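PDB 5OCS: putative NADH-depentdent flavin oxidoreductase from Cupriavidus metallidurans, which is an FMN-dependent ene-reductase of the Old Yellow Enzyme family, probably taking reducing power from NADPH or NADH to reduce its substrates through the flavin. Local coordinates for residues D[206-211]-D[240-245]; D[230-235]-D[252-257]; D[42-47]-D[329-334]; D[27-32]-D[36-41]. All blocks are in the same frame, centred on the assembly; numbering follows the deposited sequence. Where two conformers were deposited one is given.

Interaction 1. Residues D[206-211]-D[240-245]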
# COMPACT_ATOMS: atom_id res chain seq x y z
N ASN D 206 -19.00 -37.08 16.10
CA ASN D 206 -18.55 -37.61 14.82
C ASN D 206 -18.28 -36.52 13.79
O ASN D 206 -17.34 -36.63 12.99
CB ASN D 206 -19.57 -38.56 14.22
CG ASN D 206 -19.62 -39.91 14.92
OD1 ASN D 206 -18.93 -40.14 15.92
ND2 ASN D 206 -20.45 -40.81 14.41
N ARG D 207 -19.10 -35.49 13.79
CA ARG D 207 -18.94 -34.37 12.83
C ARG D 207 -17.70 -33.52 13.13
O ARG D 207 -17.08 -32.99 12.20
CB ARG D 207 -20.21 -33.52 12.80
CG ARG D 207 -21.34 -34.26 12.08
CD ARG D 207 -22.61 -33.45 11.98
NE ARG D 207 -23.38 -33.48 13.22
CZ ARG D 207 -23.65 -32.44 14.00
NH1 ARG D 207 -23.17 -31.23 13.74
NH2 ARG D 207 -24.44 -32.60 15.08
N MET D 208 -17.33 -33.41 14.39
CA MET D 208 -16.13 -32.63 14.76
C MET D 208 -14.86 -33.44 14.59
O MET D 208 -13.77 -32.87 14.64
CB MET D 208 -16.23 -32.19 16.21
CG MET D 208 -17.36 -31.23 16.51
SD MET D 208 -17.33 -30.49 18.15
CE MET D 208 -17.42 -31.97 19.18
N ARG D 209 -14.99 -34.76 14.45
CA ARG D 209 -13.86 -35.66 14.46
C ARG D 209 -12.81 -35.32 13.40
O ARG D 209 -11.65 -35.21 13.73
CB ARG D 209 -14.31 -37.13 14.26
CG ARG D 209 -13.22 -38.19 14.54
CD ARG D 209 -13.75 -39.63 14.41
NE ARG D 209 -15.00 -39.82 15.15
CZ ARG D 209 -15.09 -39.86 16.48
NH1 ARG D 209 -14.02 -39.76 17.25
NH2 ARG D 209 -16.28 -39.97 17.07
N PHE D 210 -13.20 -35.18 12.13
CA PHE D 210 -12.21 -34.92 11.08
C PHE D 210 -11.61 -33.51 11.19
O PHE D 210 -10.36 -33.38 11.14
CB PHE D 210 -12.78 -35.19 9.70
CG PHE D 210 -11.78 -34.99 8.57
CD1 PHE D 210 -10.59 -35.73 8.52
CD2 PHE D 210 -11.99 -34.02 7.60
CE1 PHE D 210 -9.68 -35.56 7.49
CE2 PHE D 210 -11.07 -33.85 6.54
CZ PHE D 210 -9.92 -34.62 6.49
N PRO D 211 -12.45 -32.46 11.38
CA PRO D 211 -11.85 -31.14 11.65
C PRO D 211 -10.83 -31.15 12.82
O PRO D 211 -9.76 -30.53 12.73
CB PRO D 211 -13.06 -30.27 12.01
CG PRO D 211 -14.13 -30.85 11.12
CD PRO D 211 -13.90 -32.33 11.12
N ASN D 240 -31.05 -27.09 11.71
CA ASN D 240 -30.46 -28.41 11.50
C ASN D 240 -29.13 -28.36 10.75
O ASN D 240 -28.82 -29.25 9.95
CB ASN D 240 -31.47 -29.32 10.80
CG ASN D 240 -32.86 -29.21 11.40
OD1 ASN D 240 -33.84 -29.05 10.68
ND2 ASN D 240 -32.95 -29.25 12.72
N GLY D 241 -28.36 -27.31 11.00
CA GLY D 241 -27.01 -27.22 10.48
C GLY D 241 -26.06 -27.08 11.65
O GLY D 241 -26.31 -27.58 12.75
N TRP D 242 -25.00 -26.33 11.40
CA TRP D 242 -24.09 -25.91 12.45
C TRP D 242 -24.79 -24.83 13.26
O TRP D 242 -25.64 -24.09 12.74
CB TRP D 242 -22.79 -25.39 11.81
CG TRP D 242 -21.69 -25.16 12.76
CD1 TRP D 242 -21.08 -23.99 13.01
CD2 TRP D 242 -21.05 -26.14 13.62
NE1 TRP D 242 -20.10 -24.15 13.95
CE2 TRP D 242 -20.07 -25.45 14.36
CE3 TRP D 242 -21.23 -27.51 13.83
CZ2 TRP D 242 -19.25 -26.08 15.28
CZ3 TRP D 242 -20.41 -28.15 14.76
CH2 TRP D 242 -19.43 -27.43 15.46
N ASP D 243 -24.50 -24.80 14.55
CA ASP D 243 -25.12 -23.86 15.46
C ASP D 243 -24.14 -23.42 16.56
O ASP D 243 -23.00 -23.91 16.65
CB ASP D 243 -26.45 -24.42 16.02
CG ASP D 243 -26.27 -25.72 16.79
OD1 ASP D 243 -25.13 -26.08 17.16
OD2 ASP D 243 -27.29 -26.41 17.01
N ILE D 244 -24.58 -22.44 17.32
CA ILE D 244 -23.73 -21.81 18.36
C ILE D 244 -23.33 -22.85 19.42
O ILE D 244 -22.22 -22.83 19.95
CB ILE D 244 -24.41 -20.56 18.98
CG1 ILE D 244 -23.47 -19.79 19.91
CG2 ILE D 244 -25.66 -20.92 19.77
CD1 ILE D 244 -22.17 -19.31 19.30
N GLU D 245 -24.23 -23.80 19.70
CA GLU D 245 -23.87 -24.91 20.58
C GLU D 245 -22.71 -25.76 20.04
O GLU D 245 -21.78 -26.13 20.79
CB GLU D 245 -25.08 -25.80 20.83
CG GLU D 245 -26.16 -25.07 21.62
CD GLU D 245 -27.16 -24.31 20.77
OE1 GLU D 245 -27.03 -24.21 19.52
OE2 GLU D 245 -28.16 -23.81 21.36
O HOH W 1 -24.51 -28.82 14.85

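Interaction 2. Residues D[230-235]-D[252-257]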
# COMPACT_ATOMS: atom_id res chain seq x y z
N MET D 230 -8.12 -22.27 15.07
CA MET D 230 -9.12 -22.53 14.03
C MET D 230 -10.07 -21.38 13.88
O MET D 230 -10.46 -20.71 14.86
CB MET D 230 -9.93 -23.82 14.35
CG MET D 230 -10.80 -24.32 13.20
SD MET D 230 -11.63 -25.89 13.58
CE MET D 230 -10.24 -26.97 13.52
N ARG D 231 -10.54 -21.23 12.64
CA ARG D 231 -11.59 -20.30 12.28
C ARG D 231 -12.88 -21.07 12.26
O ARG D 231 -12.95 -22.10 11.61
CB ARG D 231 -11.31 -19.76 10.87
CG ARG D 231 -12.35 -18.79 10.32
CD ARG D 231 -12.40 -17.48 11.09
NE ARG D 231 -13.00 -16.42 10.26
CZ ARG D 231 -12.37 -15.68 9.35
NH1 ARG D 231 -11.06 -15.75 9.19
NH2 ARG D 231 -13.08 -14.80 8.65
N VAL D 232 -13.90 -20.57 12.99
CA VAL D 232 -15.17 -21.29 13.13
C VAL D 232 -16.32 -20.36 12.84
O VAL D 232 -16.31 -19.21 13.25
CB VAL D 232 -15.35 -21.85 14.57
CG1 VAL D 232 -16.67 -22.61 14.70
CG2 VAL D 232 -14.17 -22.76 14.96
N SER D 233 -17.33 -20.86 12.11
CA SER D 233 -18.55 -20.08 11.93
C SER D 233 -19.41 -20.15 13.17
O SER D 233 -19.67 -21.25 13.61
CB SER D 233 -19.36 -20.65 10.76
OG SER D 233 -20.56 -19.90 10.66
N ALA D 234 -19.86 -19.02 13.72
CA ALA D 234 -20.65 -19.06 14.96
C ALA D 234 -21.86 -19.97 14.82
O ALA D 234 -22.20 -20.70 15.76
CB ALA D 234 -21.09 -17.67 15.34
N THR D 235 -22.55 -19.85 13.68
CA THR D 235 -23.78 -20.58 13.42
C THR D 235 -24.16 -20.47 11.94
O THR D 235 -23.80 -19.50 11.26
CB THR D 235 -24.95 -20.07 14.31
OG1 THR D 235 -26.14 -20.85 14.07
CG2 THR D 235 -25.28 -18.59 14.06
N HIS D 252 -14.37 -25.69 23.09
CA HIS D 252 -13.86 -26.47 24.26
C HIS D 252 -12.84 -27.53 23.83
O HIS D 252 -11.78 -27.70 24.47
CB HIS D 252 -15.00 -27.14 25.10
CG HIS D 252 -15.79 -26.19 25.96
ND1 HIS D 252 -15.24 -25.50 27.02
CD2 HIS D 252 -17.10 -25.86 25.94
CE1 HIS D 252 -16.17 -24.76 27.59
NE2 HIS D 252 -17.31 -24.95 26.95
N GLU D 253 -13.15 -28.27 22.78
CA GLU D 253 -12.21 -29.27 22.27
C GLU D 253 -10.93 -28.65 21.78
O GLU D 253 -9.85 -29.18 22.08
CB GLU D 253 -12.82 -30.11 21.18
CG GLU D 253 -13.77 -31.17 21.69
CD GLU D 253 -13.07 -32.21 22.55
OE1 GLU D 253 -11.89 -32.54 22.34
OE2 GLU D 253 -13.72 -32.66 23.49
N LEU D 254 -11.04 -27.53 21.07
CA LEU D 254 -9.83 -26.83 20.59
C LEU D 254 -8.93 -26.44 21.76
O LEU D 254 -7.72 -26.67 21.73
CB LEU D 254 -10.22 -25.58 19.78
CG LEU D 254 -10.84 -25.94 18.43
CD1 LEU D 254 -11.56 -24.75 17.82
CD2 LEU D 254 -9.76 -26.43 17.49
N LYS D 255 -9.53 -25.89 22.81
CA LYS D 255 -8.77 -25.53 24.00
C LYS D 255 -8.06 -26.73 24.63
O LYS D 255 -6.87 -26.65 24.96
CB LYS D 255 -9.67 -24.85 25.02
CG LYS D 255 -8.94 -24.43 26.27
CD LYS D 255 -9.76 -23.47 27.09
CE LYS D 255 -9.03 -23.10 28.38
NZ LYS D 255 -9.64 -21.86 28.92
N ALA D 256 -8.76 -27.84 24.78
CA ALA D 256 -8.17 -29.06 25.35
C ALA D 256 -7.08 -29.65 24.48
O ALA D 256 -6.16 -30.31 24.97
CB ALA D 256 -9.26 -30.11 25.56
N ARG D 257 -7.15 -29.40 23.17
CA ARG D 257 -6.14 -29.89 22.27
C ARG D 257 -5.03 -28.86 21.98
O ARG D 257 -4.26 -29.07 21.09
CB ARG D 257 -6.81 -30.36 20.98
CG ARG D 257 -7.64 -31.64 21.20
CD ARG D 257 -8.56 -31.91 20.04
NE ARG D 257 -9.63 -32.85 20.40
CZ ARG D 257 -9.89 -34.01 19.78
NH1 ARG D 257 -9.17 -34.43 18.75
NH2 ARG D 257 -10.92 -34.75 20.20

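Interaction 3. Residues D[42-47]-D[329-334]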
# COMPACT_ATOMS: atom_id res chain seq x y z
N LEU D 42 0.17 -7.54 0.34
CA LEU D 42 0.66 -7.95 1.65
C LEU D 42 1.66 -6.96 2.20
O LEU D 42 1.71 -6.70 3.41
CB LEU D 42 1.20 -9.40 1.62
CG LEU D 42 0.13 -10.47 1.42
CD1 LEU D 42 0.79 -11.83 1.36
CD2 LEU D 42 -0.96 -10.48 2.50
N GLY D 43 2.44 -6.34 1.31
CA GLY D 43 3.32 -5.24 1.78
C GLY D 43 2.54 -4.10 2.43
O GLY D 43 2.88 -3.67 3.57
N GLN D 44 1.47 -3.62 1.77
CA GLN D 44 0.58 -2.60 2.40
C GLN D 44 0.03 -3.07 3.71
O GLN D 44 0.04 -2.34 4.69
CB GLN D 44 -0.69 -2.31 1.58
CG GLN D 44 -0.45 -1.55 0.34
CD GLN D 44 -1.70 -1.60 -0.52
OE1 GLN D 44 -2.70 -0.94 -0.23
NE2 GLN D 44 -1.65 -2.41 -1.57
N MET D 45 -0.56 -4.25 3.69
CA MET D 45 -1.18 -4.75 4.90
C MET D 45 -0.17 -4.81 6.06
O MET D 45 -0.48 -4.40 7.18
CB MET D 45 -1.78 -6.14 4.64
CG MET D 45 -2.98 -6.20 3.73
SD MET D 45 -4.42 -5.20 4.15
CE MET D 45 -4.16 -3.72 3.26
N ALA D 46 1.05 -5.28 5.76
CA ALA D 46 2.08 -5.46 6.76
C ALA D 46 2.59 -4.13 7.34
O ALA D 46 3.18 -4.16 8.43
CB ALA D 46 3.25 -6.29 6.22
N LEU D 47 2.40 -3.02 6.62
CA LEU D 47 2.83 -1.69 7.04
C LEU D 47 1.74 -0.84 7.66
O LEU D 47 1.94 0.36 7.93
CB LEU D 47 3.46 -0.98 5.83
CG LEU D 47 4.74 -1.74 5.38
CD1 LEU D 47 5.28 -1.19 4.07
CD2 LEU D 47 5.85 -1.78 6.40
N TYR D 329 -10.32 -0.70 1.98
CA TYR D 329 -10.78 0.66 1.64
C TYR D 329 -9.96 1.70 2.37
O TYR D 329 -9.99 2.90 1.99
CB TYR D 329 -12.26 0.78 2.03
CG TYR D 329 -12.99 1.94 1.44
CD1 TYR D 329 -13.17 2.05 0.06
CD2 TYR D 329 -13.56 2.96 2.24
CE1 TYR D 329 -13.83 3.12 -0.50
CE2 TYR D 329 -14.25 4.03 1.68
CZ TYR D 329 -14.40 4.08 0.29
OH TYR D 329 -15.03 5.10 -0.37
N ASP D 330 -9.25 1.28 3.42
CA ASP D 330 -8.29 2.15 4.21
C ASP D 330 -7.16 1.29 4.78
O ASP D 330 -7.21 0.81 5.93
CB ASP D 330 -9.02 2.88 5.33
CG ASP D 330 -8.11 3.79 6.15
OD1 ASP D 330 -6.90 3.98 5.81
OD2 ASP D 330 -8.63 4.29 7.20
N PRO D 331 -6.09 1.06 4.00
CA PRO D 331 -4.99 0.24 4.50
C PRO D 331 -4.21 0.89 5.61
O PRO D 331 -3.38 0.23 6.20
CB PRO D 331 -4.09 0.06 3.27
CG PRO D 331 -4.39 1.26 2.48
CD PRO D 331 -5.85 1.48 2.63
N ARG D 332 -4.48 2.17 5.90
CA ARG D 332 -3.96 2.82 7.08
C ARG D 332 -4.97 2.85 8.24
O ARG D 332 -4.81 3.65 9.21
CB ARG D 332 -3.55 4.26 6.74
CG ARG D 332 -2.61 4.38 5.53
CD ARG D 332 -1.25 3.74 5.74
NE ARG D 332 -0.41 4.28 4.67
CZ ARG D 332 -0.01 3.66 3.57
NH1 ARG D 332 -0.14 2.37 3.40
NH2 ARG D 332 0.62 4.39 2.65
N TRP D 333 -6.00 2.00 8.19
CA TRP D 333 -7.02 1.97 9.23
C TRP D 333 -6.47 1.99 10.67
O TRP D 333 -6.96 2.79 11.51
CB TRP D 333 -7.98 0.77 9.04
CG TRP D 333 -9.23 0.84 9.90
CD1 TRP D 333 -10.42 1.34 9.53
CD2 TRP D 333 -9.38 0.42 11.28
NE1 TRP D 333 -11.32 1.28 10.57
CE2 TRP D 333 -10.71 0.71 11.65
CE3 TRP D 333 -8.52 -0.19 12.21
CZ2 TRP D 333 -11.22 0.42 12.91
CZ3 TRP D 333 -9.02 -0.48 13.49
CH2 TRP D 333 -10.37 -0.16 13.82
N PRO D 334 -5.42 1.21 10.96
CA PRO D 334 -4.93 1.25 12.34
C PRO D 334 -4.29 2.59 12.68
O PRO D 334 -4.42 3.06 13.82
CB PRO D 334 -3.92 0.09 12.42
CG PRO D 334 -4.26 -0.81 11.22
CD PRO D 334 -4.74 0.15 10.17
O HOH W 2 -0.78 0.27 5.09

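Interaction 4. Residues D[27-32]-D[36-41]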
# COMPACT_ATOMS: atom_id res chain seq x y z
N TYR D 27 -7.45 -14.04 -5.12
CA TYR D 27 -7.68 -14.66 -6.45
C TYR D 27 -6.65 -14.19 -7.47
O TYR D 27 -6.98 -13.96 -8.61
CB TYR D 27 -9.12 -14.35 -6.95
CG TYR D 27 -10.17 -14.54 -5.89
CD1 TYR D 27 -10.70 -15.81 -5.65
CD2 TYR D 27 -10.65 -13.46 -5.14
CE1 TYR D 27 -11.65 -16.01 -4.64
CE2 TYR D 27 -11.61 -13.65 -4.15
CZ TYR D 27 -12.10 -14.94 -3.92
OH TYR D 27 -13.04 -15.15 -2.94
N SER D 28 -5.40 -14.02 -7.04
CA SER D 28 -4.35 -13.39 -7.86
C SER D 28 -3.07 -14.23 -7.96
O SER D 28 -1.98 -13.68 -8.18
CB SER D 28 -4.04 -12.00 -7.27
OG SER D 28 -5.15 -11.16 -7.42
N ALA D 29 -3.17 -15.53 -7.69
CA ALA D 29 -2.05 -16.44 -7.80
C ALA D 29 -2.09 -17.18 -9.14
O ALA D 29 -3.12 -17.20 -9.84
CB ALA D 29 -2.06 -17.43 -6.62
N GLN D 30 -0.97 -17.78 -9.49
CA GLN D 30 -0.84 -18.56 -10.75
C GLN D 30 -0.35 -19.93 -10.38
O GLN D 30 0.77 -20.07 -9.92
CB GLN D 30 0.17 -17.94 -11.71
CG GLN D 30 -0.31 -16.66 -12.35
CD GLN D 30 0.80 -15.78 -12.93
OE1 GLN D 30 2.00 -15.91 -12.59
NE2 GLN D 30 0.40 -14.84 -13.78
N GLU D 31 -1.19 -20.95 -10.55
CA GLU D 31 -0.89 -22.30 -10.11
C GLU D 31 -0.40 -22.33 -8.64
O GLU D 31 0.56 -23.05 -8.28
CB GLU D 31 0.10 -22.95 -11.07
CG GLU D 31 -0.39 -22.95 -12.52
CD GLU D 31 -1.56 -23.92 -12.80
OE1 GLU D 31 -2.13 -24.57 -11.89
OE2 GLU D 31 -1.93 -24.04 -14.00
N GLY D 32 -1.06 -21.50 -7.83
CA GLY D 32 -0.84 -21.44 -6.38
C GLY D 32 0.26 -20.44 -6.04
O GLY D 32 0.43 -20.07 -4.89
N ASP D 36 3.27 -10.61 -8.21
CA ASP D 36 3.60 -9.25 -7.82
C ASP D 36 2.46 -8.59 -7.04
O ASP D 36 2.72 -7.77 -6.15
CB ASP D 36 4.02 -8.37 -9.02
CG ASP D 36 2.98 -8.31 -10.20
OD1 ASP D 36 1.79 -8.80 -10.12
OD2 ASP D 36 3.37 -7.73 -11.28
N TRP D 37 1.23 -8.99 -7.32
CA TRP D 37 0.09 -8.46 -6.56
C TRP D 37 0.28 -8.71 -5.06
O TRP D 37 -0.00 -7.83 -4.24
CB TRP D 37 -1.23 -9.10 -7.00
CG TRP D 37 -2.36 -8.62 -6.14
CD1 TRP D 37 -2.97 -9.30 -5.13
CD2 TRP D 37 -2.90 -7.31 -6.12
NE1 TRP D 37 -3.89 -8.51 -4.52
CE2 TRP D 37 -3.87 -7.28 -5.11
CE3 TRP D 37 -2.69 -6.17 -6.88
CZ2 TRP D 37 -4.62 -6.16 -4.85
CZ3 TRP D 37 -3.46 -5.06 -6.63
CH2 TRP D 37 -4.40 -5.05 -5.62
N HIS D 38 0.69 -9.93 -4.69
CA HIS D 38 0.83 -10.27 -3.29
C HIS D 38 1.90 -9.45 -2.61
O HIS D 38 1.73 -9.06 -1.45
CB HIS D 38 1.09 -11.74 -3.06
CG HIS D 38 -0.07 -12.59 -3.44
ND1 HIS D 38 -0.24 -13.07 -4.71
CD2 HIS D 38 -1.16 -12.98 -2.75
CE1 HIS D 38 -1.38 -13.73 -4.79
NE2 HIS D 38 -1.94 -13.71 -3.60
N MET D 39 2.98 -9.17 -3.30
CA MET D 39 3.99 -8.22 -2.81
C MET D 39 3.37 -6.86 -2.46
O MET D 39 3.57 -6.31 -1.37
CB MET D 39 5.08 -8.03 -3.89
CG MET D 39 6.19 -7.06 -3.51
SD MET D 39 7.18 -7.67 -2.14
CE MET D 39 8.12 -8.96 -2.97
N ILE D 40 2.66 -6.29 -3.41
CA ILE D 40 2.03 -4.96 -3.23
C ILE D 40 0.96 -4.97 -2.13
O ILE D 40 0.94 -4.12 -1.21
CB ILE D 40 1.38 -4.49 -4.56
CG1 ILE D 40 2.47 -4.37 -5.64
CG2 ILE D 40 0.62 -3.18 -4.35
CD1 ILE D 40 2.02 -4.14 -7.08
N HIS D 41 0.12 -5.99 -2.16
CA HIS D 41 -0.99 -6.10 -1.21
C HIS D 41 -0.58 -6.45 0.19
O HIS D 41 -0.94 -5.75 1.16
CB HIS D 41 -1.97 -7.13 -1.76
CG HIS D 41 -3.08 -7.47 -0.82
ND1 HIS D 41 -4.06 -6.57 -0.46
CD2 HIS D 41 -3.33 -8.61 -0.13
CE1 HIS D 41 -4.89 -7.15 0.38
NE2 HIS D 41 -4.45 -8.37 0.62
O HOH W 3 -4.50 -15.23 -4.41

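Interaction 1. Residues D[206-211]-D[240-245]
Arg207 and Met208 of helix 204-221 both meet the indole of Trp242 at the edge of its six-membered ring, near the ring plane. The apolar touch is light, Met208 CG standing 4.5 Å from Trp242 CH2. Beside the same ring lies a charged group: NH1 of Arg207 comes within 4.2 Å of Trp242 CE3. The guanidinium and indole planes are 80° apart, and the arginine nitrogen lies beside the ring, not above it, so this is not a cation-pi stack. Trp242 CG is anti to its backbone N (chi1 -169°), which carries the benzo edge toward the helix although the backbones stay well apart, with 9.9 Å between the CA atoms of Arg207 and Trp242.

The polar link runs through water. One molecule accepts from Arg207 NH1 at 3.0 Å and donates to the carbonyl O of Gly241 at 3.0 Å, joining the arginine to the backbone just before the indole. NH1 is also bonded to Leu189 O, and NE to Gly202 O, so the guanidinium is fixed by carbonyls of its surroundings as well as by the water. Within the helix, Arg209 NH2 donates to Asn206 OD1 at 2.9 Å in a fairly straight bond of 164°, and OD1 lies in the guanidinium plane.

Trp242 and Met208 both pack on Leu189 of helix 184-189, while His186 of that helix meets the indole ring. The contact therefore connects the start of helix 204-221 with the loop beyond the C-terminal end of strand 228-233, just where Asp243 N-caps helix 244-256.

Interaction 2. Residues D[230-235]-D[252-257]
Glu253 OE1 is gripped twice by the guanidinium of Arg257, four residues on, just past the end of helix 244-256. NE donates to it at 3.0 Å along the anti lone pair, and NH2 at 3.2 Å from above the carboxylate plane. Both nitrogens use the side-on edge of the guanidinium, and the oxygen lies close to its plane. Arg257 NH1 is also salt-bridged to Asp216 of helix 204-221, so the one arginine ties the end of its own helix to the helix before it.

The contact between helix and strand is wholly apolar and is carried by Leu254, whose CB points to the strand. Its CD1 rests 3.9 Å from Met230 CB, while CD2 lies 4.0 Å from Met230 CE. The two side chains cross at about a right angle; both leucine methyls lie against Met230 CB. Met230 is extended as far as SD and then bends at chi3 (-72°), which brings its methyl round to CD2. Val232, two residues along on the same face of the strand, adds a looser touch, with CG2 4.4 Å from Leu254 CD1. Phe215 of helix 204-221 packs on both Met230 and Leu254.

Between Met230 and Val232, Arg231 points away from the helix; it is an FMN-binding residue, and in this chain NH2 is hydrogen-bonded to a citrate and NH1 salt-bridged to Glu176. Hydrophobic residues facing the helix and a cofactor ligand on the other face mark a beta-alpha-beta unit of a TIM barrel, here strand 228-233, helix 244-256 and strand 262-265.

Interaction 3. Residues D[42-47]-D[329-334]
Pro331 sets its ring against two neighbouring residues of helix 36-46, Gln44 and Met45. Its CB lies 3.8 Å from Met45 CE, and its CG 3.9 Å from Gln44 OE1. Met45 starts out directed away from the proline, but bends at chi2 (-56°) and again at chi3 (93°) bring its methyl back to the ring. Gln44 runs extended beyond CG, placing its amide oxygen beside CB and CG of the proline.

A water makes the polar link with three bonds, each 2.8 Å long: it donates to Gln44 O and to Pro331 O and accepts from Arg332 NH1, in the plane of that guanidinium. It thus satisfies a carbonyl of each segment and links both to the arginine.

Further out, the type I turn from Asp330 to Trp333, closed by Trp333 N to Asp330 O at 2.8 Å, presents the proline to the helix. The amide of Gln44 is held at both ends, NE2 by Ile40 O a turn earlier and OE1 by Arg332 of the second subunit. Arg332 in turn reaches Gln44 OE1 and Leu328 O of that subunit.

Met45 also packs on Ile21 of strand 19-21. Outside the strands, the contact joins helix 36-46 to the turn leading into helix 333-341, the first and last helices of the TIM barrel chain. With its reciprocal Gln44–Arg332 bonds, it is also part of the dimer interface.

Interaction 4. Residues D[27-32]-D[36-41]
Ser28 sits over one face of the Trp37 indole, while His38 turns the edge of its imidazole to the backbone of the same loop. The serine lies above the five-membered ring: CB is 3.6 Å from Trp37 CD1, and OG 3.7 Å from that same atom. Trp37 CG is anti to the backbone N (chi1 176°), which swings the indole out alongside the loop; CB of His41, one turn on, also packs on a face of this ring. Both polar ends are bonded to Gln26, just before Tyr27 in the same loop: Ser28 OG to its backbone O and Trp37 NE1 to its OE1.

His38 approaches differently. Ser28 O, itself bonded to Thr35 OG1, lies 3.4 Å from His38 CE1, near the imidazole plane, with Ala29 N also at that edge and Ala29 CB at 4.2 Å from CE1. A water in the ring plane stands 3.1 Å from His38 NE2 and accepts from Ser28 N at 3.0 Å, bridging ring and loop. ND1 is bonded to Thr35 N, and NE2 also has a weak bond to Glu56, which together fix the ring's rotation.

Cys25, an FMN-binding residue, lies in the same loop, its side chain about 8 Å from that of His38. The loop after strand 19-21 is thus folded back on the first turns of helix 36-46. Val85 of helix 76-92 backs His38, while His92 and Gln350 of the second subunit pack on Trp37, Gln350 NE2 also bonding Ser28 OG.

In the fold
From the N terminus, interaction 4 comes first and closes a short loop, folding the connection after strand 19-21 onto the start of helix 36-46. Interaction 3 picks up at the end of that helix and spans some 280 residues to the turn before helix 333-341, bringing the two ends of the barrel's chain path together; both contacts also meet the second subunit. Interactions 1 and 2 lie within this long span, on the opposite side of the chain's centre. Their segments alternate along the chain, so the two cross, and they touch: 206-211 and 240-245 join helix 204-221 to the loop leading into helix 244-256, while 230-235 and 252-257 seat helix 244-256 on its strand.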